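Local coordinates for protein lipase aflb (Neosartorya fumigata, PDB 6IDY) that probably hydrolyses ester bonds of lipids, as a fungal lipase of the alpha/beta-hydrolase fold that carries a bound calcium ion, at residues L108-I113 with A146-A151; T311-T316 with N344-I349. All coordinates share one frame; numbering follows the deposited sequence.

Contact 1 (L108-I113 with A146-A151)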
loop_
_atom_site.group_PDB
_atom_site.type_symbol
_atom_site.label_atom_id
_atom_site.label_comp_id
_atom_site.label_asym_id
_atom_site.label_seq_id
_atom_site.Cartn_x
_atom_site.Cartn_y
_atom_site.Cartn_z
ATOM N N LEU A 108 -1.533 -4.054 18.350
ATOM C CA LEU A 108 -1.395 -5.316 17.619
ATOM C C LEU A 108 0.081 -5.598 17.301
ATOM O O LEU A 108 0.782 -4.720 16.785
ATOM C CB LEU A 108 -2.248 -5.289 16.330
ATOM C CG LEU A 108 -2.287 -6.559 15.474
ATOM C CD1 LEU A 108 -3.293 -7.562 16.016
ATOM C CD2 LEU A 108 -2.626 -6.229 14.032
ATOM N N ASP A 109 0.542 -6.826 17.618
ATOM C CA ASP A 109 1.919 -7.284 17.397
ATOM C C ASP A 109 2.362 -7.237 15.932
ATOM O O ASP A 109 3.530 -6.954 15.670
ATOM C CB ASP A 109 2.141 -8.684 17.994
ATOM C CG ASP A 109 2.018 -8.763 19.509
ATOM O OD1 ASP A 109 2.342 -7.759 20.189
ATOM O OD2 ASP A 109 1.615 -9.835 20.017
ATOM N N LEU A 110 1.430 -7.474 14.983
ATOM C CA LEU A 110 1.702 -7.448 13.538
ATOM C C LEU A 110 2.082 -6.046 13.024
ATOM O O LEU A 110 2.710 -5.942 11.972
ATOM C CB LEU A 110 0.501 -7.976 12.718
ATOM C CG LEU A 110 -0.180 -9.284 13.149
ATOM C CD1 LEU A 110 -1.417 -9.539 12.312
ATOM C CD2 LEU A 110 0.778 -10.484 13.083
ATOM N N ASN A 111 1.683 -4.979 13.748
ATOM C CA ASN A 111 1.956 -3.590 13.361
ATOM C C ASN A 111 3.196 -2.994 14.038
ATOM O O ASN A 111 3.555 -1.851 13.761
ATOM C CB ASN A 111 0.726 -2.713 13.611
ATOM C CG ASN A 111 -0.446 -3.062 12.742
ATOM O OD1 ASN A 111 -0.304 -3.508 11.607
ATOM N ND2 ASN A 111 -1.640 -2.852 13.251
ATOM N N SER A 112 3.856 -3.777 14.897
ATOM C CA SER A 112 5.036 -3.359 15.642
ATOM C C SER A 112 6.177 -2.818 14.767
ATOM O O SER A 112 6.468 -3.362 13.699
ATOM C CB SER A 112 5.541 -4.504 16.516
ATOM O OG SER A 112 6.760 -4.180 17.161
ATOM N N ILE A 113 6.793 -1.726 15.234
ATOM C CA ILE A 113 7.967 -1.103 14.619
ATOM C C ILE A 113 9.166 -1.414 15.543
ATOM O O ILE A 113 10.253 -0.875 15.354
ATOM C CB ILE A 113 7.776 0.423 14.307
ATOM C CG1 ILE A 113 7.645 1.294 15.584
ATOM C CG2 ILE A 113 6.602 0.655 13.346
ATOM C CD1 ILE A 113 8.106 2.762 15.424
ATOM N N ALA A 146 11.731 -2.296 12.029
ATOM C CA ALA A 146 10.514 -2.049 11.244
ATOM C C ALA A 146 10.049 -3.325 10.523
ATOM O O ALA A 146 8.887 -3.418 10.126
ATOM C CB ALA A 146 10.763 -0.943 10.234
ATOM N N ILE A 147 10.955 -4.308 10.366
ATOM C CA ILE A 147 10.668 -5.553 9.654
ATOM C C ILE A 147 10.002 -6.578 10.556
ATOM O O ILE A 147 10.590 -7.004 11.546
ATOM C CB ILE A 147 11.927 -6.142 8.954
ATOM C CG1 ILE A 147 12.716 -5.054 8.181
ATOM C CG2 ILE A 147 11.539 -7.321 8.045
ATOM C CD1 ILE A 147 14.179 -5.399 7.859
ATOM N N HIS A 148 8.792 -6.999 10.192
ATOM C CA HIS A 148 8.106 -8.046 10.927
ATOM C C HIS A 148 8.362 -9.354 10.197
ATOM O O HIS A 148 7.850 -9.560 9.094
ATOM C CB HIS A 148 6.600 -7.776 11.079
ATOM C CG HIS A 148 5.922 -8.799 11.936
ATOM N ND1 HIS A 148 5.836 -8.646 13.307
ATOM C CD2 HIS A 148 5.381 -9.991 11.594
ATOM C CE1 HIS A 148 5.204 -9.722 13.749
ATOM N NE2 HIS A 148 4.915 -10.563 12.757
ATOM N N ILE A 149 9.198 -10.208 10.795
ATOM C CA ILE A 149 9.540 -11.520 10.254
ATOM C C ILE A 149 8.702 -12.567 11.002
ATOM O O ILE A 149 8.951 -12.807 12.187
ATOM C CB ILE A 149 11.068 -11.819 10.318
ATOM C CG1 ILE A 149 11.878 -10.763 9.525
ATOM C CG2 ILE A 149 11.368 -13.244 9.818
ATOM C CD1 ILE A 149 13.402 -10.801 9.733
ATOM N N PRO A 150 7.688 -13.179 10.348
ATOM C CA PRO A 150 6.882 -14.193 11.042
ATOM C C PRO A 150 7.737 -15.385 11.464
ATOM O O PRO A 150 8.707 -15.718 10.781
ATOM C CB PRO A 150 5.828 -14.582 9.992
ATOM C CG PRO A 150 5.779 -13.396 9.047
ATOM C CD PRO A 150 7.219 -12.989 8.961
ATOM N N ALA A 151 7.399 -16.001 12.604
ATOM C CA ALA A 151 8.113 -17.165 13.151
ATOM C C ALA A 151 8.171 -18.345 12.162
ATOM O O ALA A 151 9.032 -19.209 12.303
ATOM C CB ALA A 151 7.476 -17.607 14.459
#
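The imidazole of H148 faces the backbone of L110 where a short 3-10 turn, 109-111, is laid against strand 147-148, the antiparallel edge strand of the mixed sheet in this alpha/beta-hydrolase fold. The loop meets the sheet edge through one ring, not through strand pairing. H148 CG is anti to the backbone N (chi1 -175°), which directs the ring at the turn, and the CA of L110 lies 4.2 Å above its plane, offset toward the rim. The L110 side chain runs at a slant to that of H148, with CD2 4.2 Å from H148 NE2. On the ND1 side the carbonyl oxygen of D109 comes up obliquely, 3.7 Å from H148 ND1, while ND1 has its polar partner in N115. W194 meets the H148 ring with the two planes about 15° apart.

Between the two segments themselves the touching is van der Waals in character, with 216 Å² buried in total. The polar links run through third parties: W194 and N196 both donate to the carbonyl of L110, N196 also reaches the carbonyl of S112, and their backbones pair with H148 and A146. Strand 190-195 and the residue after it thus clamp turn and edge strand together. Farther along, the chains draw closer at the backbone, with the CA atoms of I113 and A146 4.3 Å apart. I113 turns its CB away there, and the approach is made by backbone: I113 O lies 3.9 Å from A146 N.

Contact 2 (T311-T316 with N344-I349); sequences TTIYST and NHLQTI
T312 O takes two hydrogen bonds from N344, one from the backbone N at 2.8 Å and one from the side-chain ND2 at 2.9 Å, the donors arriving from opposite faces of the carbonyl plane. The asparagine thereby grips one acceptor twice, and S342 OG gives ND2 a second partner. The parallel ladder continues with Y314 N bonding to N344 O, and then with L346 N to Y314 O, a bond almost straight at 173°. This last bond spends the first amide of helix 346-349 on the strand, while H345 occupies the N-cap. Its ring is pinned at both nitrogens by hydroxyls lying in its plane: T316 OG1 hydrogen-bonds H345 NE2 at 2.7 Å, and T348 OG1 hydrogen-bonds H345 ND1 at the same distance. Q347, its chain bent at chi2 (72°), presents both ends of its amide to the opposing loop. T316 N binds Q347 OE1 at 2.8 Å from above the carbonyl plane, and Q347 NE2 reaches S315 OG, which is shared with Y359 O.

Around this polar core the packing divides by sheet face. H345 CA sits over the centre of the Y314 ring, 4.0 Å above its plane, and the two aromatic planes are inclined by 34°. On the other face I313 CG2 meets L346 CD2 at 3.7 Å, beside N344. Strand 310-314 lies between strands 253-259 and 341-345, the latter outermost in the sheet, and helix 368-379 covers the face carrying I313 and N344, with L346 also against it.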
loop_
_atom_site.group_PDB
_atom_site.type_symbol
_atom_site.label_atom_id
_atom_site.label_comp_id
_atom_site.label_asym_id
_atom_site.label_seq_id
_atom_site.Cartn_x
_atom_site.Cartn_y
_atom_site.Cartn_z
ATOM N N THR A 311 5.419 -5.314 -12.189
ATOM C CA THR A 311 4.036 -5.644 -12.517
ATOM C C THR A 311 3.143 -4.616 -11.793
ATOM O O THR A 311 2.985 -4.696 -10.573
ATOM C CB THR A 311 3.734 -7.093 -12.071
ATOM O OG1 THR A 311 4.727 -7.967 -12.608
ATOM C CG2 THR A 311 2.336 -7.561 -12.475
ATOM N N THR A 312 2.602 -3.630 -12.532
ATOM C CA THR A 312 1.729 -2.601 -11.938
ATOM C C THR A 312 0.288 -3.022 -12.147
ATOM O O THR A 312 -0.036 -3.544 -13.211
ATOM C CB THR A 312 2.036 -1.173 -12.463
ATOM O OG1 THR A 312 1.502 -1.003 -13.778
ATOM C CG2 THR A 312 3.532 -0.823 -12.429
ATOM N N ILE A 313 -0.561 -2.875 -11.110
ATOM C CA ILE A 313 -1.966 -3.289 -11.167
ATOM C C ILE A 313 -2.803 -2.170 -10.577
ATOM O O ILE A 313 -2.580 -1.764 -9.434
ATOM C CB ILE A 313 -2.235 -4.681 -10.509
ATOM C CG1 ILE A 313 -1.149 -5.733 -10.908
ATOM C CG2 ILE A 313 -3.640 -5.173 -10.881
ATOM C CD1 ILE A 313 -0.933 -6.865 -9.959
ATOM N N TYR A 314 -3.744 -1.647 -11.367
ATOM C CA TYR A 314 -4.525 -0.474 -10.964
ATOM C C TYR A 314 -5.914 -0.441 -11.559
ATOM O O TYR A 314 -6.174 -1.102 -12.566
ATOM C CB TYR A 314 -3.743 0.814 -11.322
ATOM C CG TYR A 314 -3.369 0.909 -12.788
ATOM C CD1 TYR A 314 -2.292 0.185 -13.305
ATOM C CD2 TYR A 314 -4.056 1.759 -13.647
ATOM C CE1 TYR A 314 -1.926 0.292 -14.647
ATOM C CE2 TYR A 314 -3.697 1.878 -14.988
ATOM C CZ TYR A 314 -2.634 1.138 -15.485
ATOM O OH TYR A 314 -2.307 1.237 -16.812
ATOM N N SER A 315 -6.787 0.394 -10.967
ATOM C CA SER A 315 -8.195 0.494 -11.326
ATOM C C SER A 315 -8.678 1.917 -11.603
ATOM O O SER A 315 -8.277 2.849 -10.907
ATOM C CB SER A 315 -9.029 -0.110 -10.197
ATOM O OG SER A 315 -10.429 0.013 -10.384
ATOM N N THR A 316 -9.620 2.058 -12.553
ATOM C CA THR A 316 -10.295 3.321 -12.896
ATOM C C THR A 316 -11.039 3.862 -11.655
ATOM O O THR A 316 -11.085 5.075 -11.440
ATOM C CB THR A 316 -11.292 3.067 -14.055
ATOM O OG1 THR A 316 -10.551 2.817 -15.244
ATOM C CG2 THR A 316 -12.258 4.248 -14.309
ATOM N N ASN A 344 -0.949 -3.163 -15.816
ATOM C CA ASN A 344 -2.200 -3.894 -15.818
ATOM C C ASN A 344 -3.391 -3.116 -15.272
ATOM O O ASN A 344 -3.602 -3.033 -14.061
ATOM C CB ASN A 344 -1.994 -5.233 -15.088
ATOM C CG ASN A 344 -0.792 -5.994 -15.622
ATOM O OD1 ASN A 344 -0.853 -6.658 -16.662
ATOM N ND2 ASN A 344 0.340 -5.882 -14.940
ATOM N N HIS A 345 -4.182 -2.558 -16.203
ATOM C CA HIS A 345 -5.396 -1.797 -15.919
ATOM C C HIS A 345 -6.554 -2.785 -15.870
ATOM O O HIS A 345 -6.856 -3.430 -16.881
ATOM C CB HIS A 345 -5.614 -0.732 -17.005
ATOM C CG HIS A 345 -6.797 0.155 -16.773
ATOM N ND1 HIS A 345 -7.752 0.354 -17.752
ATOM C CD2 HIS A 345 -7.139 0.873 -15.677
ATOM C CE1 HIS A 345 -8.626 1.196 -17.235
ATOM N NE2 HIS A 345 -8.294 1.537 -15.989
ATOM N N LEU A 346 -7.179 -2.935 -14.684
ATOM C CA LEU A 346 -8.282 -3.886 -14.466
ATOM C C LEU A 346 -9.397 -3.793 -15.494
ATOM O O LEU A 346 -9.815 -4.815 -16.025
ATOM C CB LEU A 346 -8.892 -3.756 -13.052
ATOM C CG LEU A 346 -7.984 -3.891 -11.836
ATOM C CD1 LEU A 346 -8.812 -3.825 -10.568
ATOM C CD2 LEU A 346 -7.216 -5.201 -11.849
ATOM N N GLN A 347 -9.867 -2.566 -15.768
ATOM C CA GLN A 347 -10.985 -2.266 -16.667
ATOM C C GLN A 347 -10.643 -2.441 -18.156
ATOM O O GLN A 347 -11.546 -2.399 -18.988
ATOM C CB GLN A 347 -11.572 -0.870 -16.372
ATOM C CG GLN A 347 -12.272 -0.751 -15.000
ATOM C CD GLN A 347 -11.320 -0.755 -13.814
ATOM O OE1 GLN A 347 -10.163 -0.324 -13.908
ATOM N NE2 GLN A 347 -11.783 -1.241 -12.669
ATOM N N THR A 348 -9.365 -2.680 -18.489
ATOM C CA THR A 348 -8.934 -2.971 -19.859
ATOM C C THR A 348 -8.864 -4.494 -20.014
ATOM O O THR A 348 -9.561 -5.047 -20.860
ATOM C CB THR A 348 -7.590 -2.285 -20.190
ATOM O OG1 THR A 348 -7.773 -0.874 -20.205
ATOM C CG2 THR A 348 -7.027 -2.720 -21.538
ATOM N N ILE A 349 -8.019 -5.159 -19.200
ATOM C CA ILE A 349 -7.807 -6.613 -19.229
ATOM C C ILE A 349 -9.106 -7.384 -18.953
ATOM O O ILE A 349 -9.394 -8.350 -19.665
ATOM C CB ILE A 349 -6.638 -7.036 -18.296
ATOM C CG1 ILE A 349 -5.322 -6.337 -18.709
ATOM C CG2 ILE A 349 -6.462 -8.565 -18.260
ATOM C CD1 ILE A 349 -4.299 -6.275 -17.637
#

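In the fold
Contacts 1 and 2 serve the two borders of one sheet: 147-148 and 341-345 are its outermost strands. Their centres are 30 Å apart, on opposite sides of the chain's centre, and their nearest atoms remain about 21 Å from each other. One is a surface contact made by a loop, the other a buried strand pair running into a helix. Contact 2 lies nearer the calcium site of D255, A377, H380 and G382, the side chain of T311 being about 7 Å from the ion. In alpha/beta hydrolases the catalytic acid generally follows the next-to-last strand, so 311-316 probably leads into the active-site loop.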